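Local coordinates for cytochrome C (Marichromatium purpuratum 984, PDB 5LO9), which probably oxidises thiosulfate to tetrathionate, or runs the reverse reaction, and passes electrons along a chain of four c-type hemes, at residues Y146-L151 with D177-L182. Residues are numbered along the deposited sequence; the frame is centred on the assembly and turned at random.
Sequences YLLAQL and DEQRAL. With HEC (heme c), chain C.
L148 and Q179 meet where helices 144-156 and 176-187 of a cytochrome c domain run roughly antiparallel; the axes of the two short segments approach to 9.1 Å, with 147° between their directions. L148 CD1 lies 3.7 Å from Q179 CB, the two side chains crossing at about a right angle; CG anti to the backbone N (chi1 179°) carries the leucine methyls toward helix 176-187, and CD2 packs on R180 CG. One turn on, CG and the amide carbon CD of the extended Q179 lie beside L151 CB, CD at 4.0 Å. No hydrogen bond joins the segments. Beyond them, L151 also approaches M167, an axial ligand of heme c #2. The other side of helix 144-156 faces the propionates of heme c #1: Q150 NE2 donates to HEC O2D at 3.0 Å, and Q150 CG sits 3.8 Å above one face of the Y146 ring. Y146 OH is hydrogen-bonded to R60 NH2 and to propionate O2A of heme c #2; an alanine in place of Y146 would probably leave both without that hydroxyl and Q150 CG without its ring face. On helix 176-187, R180 NH2 meets D177 OD1 in a 2.8 Å salt bridge, with the oxygen 13° out of the guanidinium plane.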
ATOM      1  N   TYR A 146     -34.668  13.074 -32.521  1.00 43.90           N
ATOM      2  CA  TYR A 146     -35.131  11.687 -32.459  1.00 44.63           C
ATOM      3  C   TYR A 146     -34.804  11.050 -31.115  1.00 46.27           C
ATOM      4  O   TYR A 146     -35.662  10.412 -30.484  1.00 43.59           O
ATOM      5  CB  TYR A 146     -34.508  10.874 -33.575  1.00 43.33           C
ATOM      6  CG  TYR A 146     -34.904   9.428 -33.484  1.00 39.45           C
ATOM      7  CD1 TYR A 146     -36.210   9.035 -33.693  1.00 41.89           C
ATOM      8  CD2 TYR A 146     -33.980   8.459 -33.169  1.00 42.90           C
ATOM      9  CE1 TYR A 146     -36.590   7.689 -33.596  1.00 41.99           C
ATOM     10  CE2 TYR A 146     -34.343   7.110 -33.062  1.00 43.35           C
ATOM     11  CZ  TYR A 146     -35.653   6.745 -33.267  1.00 41.91           C
ATOM     12  OH  TYR A 146     -36.012   5.431 -33.164  1.00 39.30           O
ATOM     13  N   LEU A 147     -33.549  11.197 -30.677  1.00 47.01           N
ATOM     14  CA  LEU A 147     -33.143  10.687 -29.367  1.00 46.98           C
ATOM     15  C   LEU A 147     -33.998  11.281 -28.251  1.00 48.41           C
ATOM     16  O   LEU A 147     -34.452  10.556 -27.350  1.00 45.80           O
ATOM     17  CB  LEU A 147     -31.661  10.983 -29.132  1.00 41.02           C
ATOM     18  CG  LEU A 147     -30.690  10.186 -29.995  1.00 40.54           C
ATOM     19  CD1 LEU A 147     -29.362  10.826 -29.961  1.00 45.95           C
ATOM     20  CD2 LEU A 147     -30.596   8.795 -29.465  1.00 39.80           C
ATOM     21  N   LEU A 148     -34.237  12.595 -28.290  1.00 43.56           N
ATOM     22  CA  LEU A 148     -35.000  13.210 -27.214  1.00 40.26           C
ATOM     23  C   LEU A 148     -36.453  12.729 -27.236  1.00 45.55           C
ATOM     24  O   LEU A 148     -37.071  12.526 -26.180  1.00 40.64           O
ATOM     25  CB  LEU A 148     -34.941  14.731 -27.327  1.00 39.29           C
ATOM     26  CG  LEU A 148     -35.723  15.521 -26.250  1.00 46.50           C
ATOM     27  CD1 LEU A 148     -35.314  15.124 -24.813  1.00 43.68           C
ATOM     28  CD2 LEU A 148     -35.576  17.006 -26.443  1.00 38.60           C
ATOM     29  N   ALA A 149     -37.020  12.532 -28.427  1.00 40.48           N
ATOM     30  CA  ALA A 149     -38.385  12.025 -28.499  1.00 39.54           C
ATOM     31  C   ALA A 149     -38.490  10.640 -27.857  1.00 44.78           C
ATOM     32  O   ALA A 149     -39.406  10.379 -27.068  1.00 40.58           O
ATOM     33  CB  ALA A 149     -38.849  11.986 -29.955  1.00 37.22           C
ATOM     34  N   GLN A 150     -37.551   9.736 -28.171  1.00 35.20           N
ATOM     35  CA  GLN A 150     -37.625   8.402 -27.585  1.00 42.93           C
ATOM     36  C   GLN A 150     -37.556   8.467 -26.059  1.00 45.34           C
ATOM     37  O   GLN A 150     -38.304   7.770 -25.354  1.00 32.76           O
ATOM     38  CB  GLN A 150     -36.493   7.529 -28.130  1.00 40.99           C
ATOM     39  CG  GLN A 150     -36.438   7.400 -29.636  1.00 44.25           C
ATOM     40  CD  GLN A 150     -37.794   7.290 -30.305  1.00 41.13           C
ATOM     41  OE1 GLN A 150     -38.525   6.331 -30.100  1.00 47.81           O
ATOM     42  NE2 GLN A 150     -38.117   8.251 -31.130  1.00 40.58           N
ATOM     43  N   LEU A 151     -36.661   9.298 -25.523  1.00 43.88           N
ATOM     44  CA  LEU A 151     -36.538   9.345 -24.076  1.00 42.98           C
ATOM     45  C   LEU A 151     -37.798   9.931 -23.465  1.00 39.29           C
ATOM     46  O   LEU A 151     -38.299   9.434 -22.452  1.00 40.94           O
ATOM     47  CB  LEU A 151     -35.301  10.147 -23.668  1.00 43.43           C
ATOM     48  CG  LEU A 151     -33.920   9.577 -23.997  1.00 45.06           C
ATOM     49  CD1 LEU A 151     -32.817  10.604 -23.608  1.00 48.65           C
ATOM     50  CD2 LEU A 151     -33.700   8.255 -23.291  1.00 40.51           C
ATOM     51  N   ASP A 177     -33.679  17.884 -18.089  1.00 50.22           N
ATOM     52  CA  ASP A 177     -32.385  18.452 -18.453  1.00 46.21           C
ATOM     53  C   ASP A 177     -31.427  17.363 -18.886  1.00 49.62           C
ATOM     54  O   ASP A 177     -30.739  17.491 -19.912  1.00 49.14           O
ATOM     55  CB  ASP A 177     -31.803  19.259 -17.283  1.00 60.55           C
ATOM     56  CG  ASP A 177     -32.491  20.627 -17.110  1.00 76.69           C
ATOM     57  OD1 ASP A 177     -33.443  20.939 -17.888  1.00 61.68           O
ATOM     58  OD2 ASP A 177     -32.071  21.389 -16.199  1.00 73.95           O
ATOM     59  N   GLU A 178     -31.413  16.252 -18.154  1.00 47.88           N
ATOM     60  CA  GLU A 178     -30.489  15.182 -18.497  1.00 48.84           C
ATOM     61  C   GLU A 178     -30.848  14.584 -19.844  1.00 44.21           C
ATOM     62  O   GLU A 178     -29.956  14.239 -20.626  1.00 39.77           O
ATOM     63  CB  GLU A 178     -30.484  14.121 -17.395  1.00 44.66           C
ATOM     64  CG  GLU A 178     -29.778  14.584 -16.141  1.00 37.34           C
ATOM     65  CD  GLU A 178     -30.153  13.776 -14.915  1.00 47.51           C
ATOM     66  OE1 GLU A 178     -31.266  13.219 -14.901  1.00 48.67           O
ATOM     67  OE2 GLU A 178     -29.362  13.720 -13.951  1.00 45.56           O
ATOM     68  N   GLN A 179     -32.150  14.508 -20.153  1.00 40.54           N
ATOM     69  CA  GLN A 179     -32.567  13.965 -21.442  1.00 44.84           C
ATOM     70  C   GLN A 179     -32.030  14.799 -22.591  1.00 44.73           C
ATOM     71  O   GLN A 179     -31.478  14.249 -23.559  1.00 37.60           O
ATOM     72  CB  GLN A 179     -34.078  13.881 -21.512  1.00 41.97           C
ATOM     73  CG  GLN A 179     -34.629  12.796 -20.625  1.00 47.78           C
ATOM     74  CD  GLN A 179     -36.119  12.706 -20.671  1.00 41.99           C
ATOM     75  OE1 GLN A 179     -36.771  13.474 -21.389  1.00 44.99           O
ATOM     76  NE2 GLN A 179     -36.681  11.726 -19.952  1.00 48.02           N
ATOM     77  N   ARG A 180     -32.100  16.130 -22.467  1.00 50.33           N
ATOM     78  CA  ARG A 180     -31.567  16.981 -23.524  1.00 52.13           C
ATOM     79  C   ARG A 180     -30.059  16.824 -23.637  1.00 45.00           C
ATOM     80  O   ARG A 180     -29.529  16.616 -24.744  1.00 41.72           O
ATOM     81  CB  ARG A 180     -31.955  18.446 -23.279  1.00 51.37           C
ATOM     82  CG  ARG A 180     -33.451  18.732 -23.502  1.00 51.97           C
ATOM     83  CD  ARG A 180     -33.788  20.202 -23.336  1.00 47.16           C
ATOM     84  NE  ARG A 180     -34.001  20.505 -21.924  1.00 62.80           N
ATOM     85  CZ  ARG A 180     -35.170  20.375 -21.285  1.00 69.03           C
ATOM     86  NH1 ARG A 180     -36.275  19.942 -21.921  1.00 58.02           N
ATOM     87  NH2 ARG A 180     -35.229  20.670 -19.985  1.00 65.88           N
ATOM     88  N   ALA A 181     -29.362  16.811 -22.497  1.00 39.02           N
ATOM     89  CA  ALA A 181     -27.910  16.728 -22.551  1.00 37.43           C
ATOM     90  C   ALA A 181     -27.460  15.412 -23.167  1.00 41.42           C
ATOM     91  O   ALA A 181     -26.569  15.394 -24.024  1.00 39.95           O
ATOM     92  CB  ALA A 181     -27.334  16.898 -21.156  1.00 39.86           C
ATOM     93  N   LEU A 182     -28.082  14.305 -22.743  1.00 43.77           N
ATOM     94  CA  LEU A 182     -27.784  12.990 -23.296  1.00 38.77           C
ATOM     95  C   LEU A 182     -28.096  12.942 -24.774  1.00 36.18           C
ATOM     96  O   LEU A 182     -27.403  12.271 -25.540  1.00 35.14           O
ATOM     97  CB  LEU A 182     -28.568  11.917 -22.553  1.00 36.70           C
ATOM     98  CG  LEU A 182     -27.971  11.674 -21.158  1.00 39.69           C
ATOM     99  CD1 LEU A 182     -28.930  11.055 -20.204  1.00 44.80           C
ATOM    100  CD2 LEU A 182     -26.800  10.771 -21.283  1.00 43.57           C
TER
HETATM  101 FE   HEC C1001     -39.377   6.147 -41.007  1.00 56.58          FE
HETATM  102  CHA HEC C1001     -38.634   6.093 -37.597  1.00 36.11           C
HETATM  103  CHB HEC C1001     -38.093   2.873 -41.343  1.00 41.77           C
HETATM  104  CHC HEC C1001     -40.454   6.063 -44.348  1.00 46.95           C
HETATM  105  CHD HEC C1001     -40.432   9.501 -40.749  1.00 44.06           C
HETATM  106  NA  HEC C1001     -38.515   4.732 -39.723  1.00 43.57           N
HETATM  107  C1A HEC C1001     -38.302   4.905 -38.401  1.00 42.49           C
HETATM  108  C2A HEC C1001     -37.687   3.715 -37.744  1.00 42.36           C
HETATM  109  C3A HEC C1001     -37.545   2.779 -38.858  1.00 36.47           C
HETATM  110  C4A HEC C1001     -38.075   3.509 -40.030  1.00 38.03           C
HETATM  111  CMA HEC C1001     -36.975   1.408 -38.767  1.00 43.78           C
HETATM  112  CAA HEC C1001     -37.283   3.484 -36.300  1.00 36.13           C
HETATM  113  CBA HEC C1001     -35.817   3.864 -36.205  1.00 39.73           C
HETATM  114  CGA HEC C1001     -35.094   3.439 -34.943  1.00 36.79           C
HETATM  115  O1A HEC C1001     -33.963   3.940 -34.738  1.00 35.39           O
HETATM  116  O2A HEC C1001     -35.600   2.619 -34.148  1.00 39.82           O
HETATM  117  NB  HEC C1001     -39.274   4.746 -42.547  1.00 45.64           N
HETATM  118  C1B HEC C1001     -38.721   3.531 -42.482  1.00 43.68           C
HETATM  119  C2B HEC C1001     -38.819   2.792 -43.747  1.00 39.02           C
HETATM  120  C3B HEC C1001     -39.516   3.721 -44.641  1.00 43.56           C
HETATM  121  C4B HEC C1001     -39.761   4.897 -43.791  1.00 43.41           C
HETATM  122  CMB HEC C1001     -38.287   1.432 -44.022  1.00 46.08           C
HETATM  123  CAB HEC C1001     -39.920   3.493 -46.062  1.00 53.47           C
HETATM  124  CBB HEC C1001     -40.818   2.266 -46.109  1.00 44.94           C
HETATM  125  NC  HEC C1001     -40.264   7.527 -42.296  1.00 45.60           N
HETATM  126  C1C HEC C1001     -40.629   7.302 -43.565  1.00 45.63           C
HETATM  127  C2C HEC C1001     -41.223   8.494 -44.201  1.00 45.00           C
HETATM  128  C3C HEC C1001     -41.200   9.508 -43.153  1.00 47.80           C
HETATM  129  C4C HEC C1001     -40.577   8.796 -42.023  1.00 47.61           C
HETATM  130  CMC HEC C1001     -41.710   8.600 -45.600  1.00 45.27           C
HETATM  131  CAC HEC C1001     -41.671  10.932 -43.174  1.00 47.77           C
HETATM  132  CBC HEC C1001     -43.078  11.034 -43.661  1.00 48.70           C
HETATM  133  ND  HEC C1001     -39.519   7.536 -39.462  1.00 43.27           N
HETATM  134  C1D HEC C1001     -39.962   8.792 -39.563  1.00 45.25           C
HETATM  135  C2D HEC C1001     -39.931   9.519 -38.288  1.00 45.86           C
HETATM  136  C3D HEC C1001     -39.404   8.544 -37.347  1.00 39.17           C
HETATM  137  C4D HEC C1001     -39.194   7.330 -38.180  1.00 39.15           C
HETATM  138  CMD HEC C1001     -40.354  10.925 -38.017  1.00 49.29           C
HETATM  139  CAD HEC C1001     -39.236   8.759 -35.872  1.00 43.12           C
HETATM  140  CBD HEC C1001     -40.431   8.023 -35.265  1.00 39.09           C
HETATM  141  CGD HEC C1001     -40.467   8.145 -33.771  1.00 43.27           C
HETATM  142  O1D HEC C1001     -40.984   7.220 -33.079  1.00 52.05           O
HETATM  143  O2D HEC C1001     -39.996   9.197 -33.306  1.00 40.57           O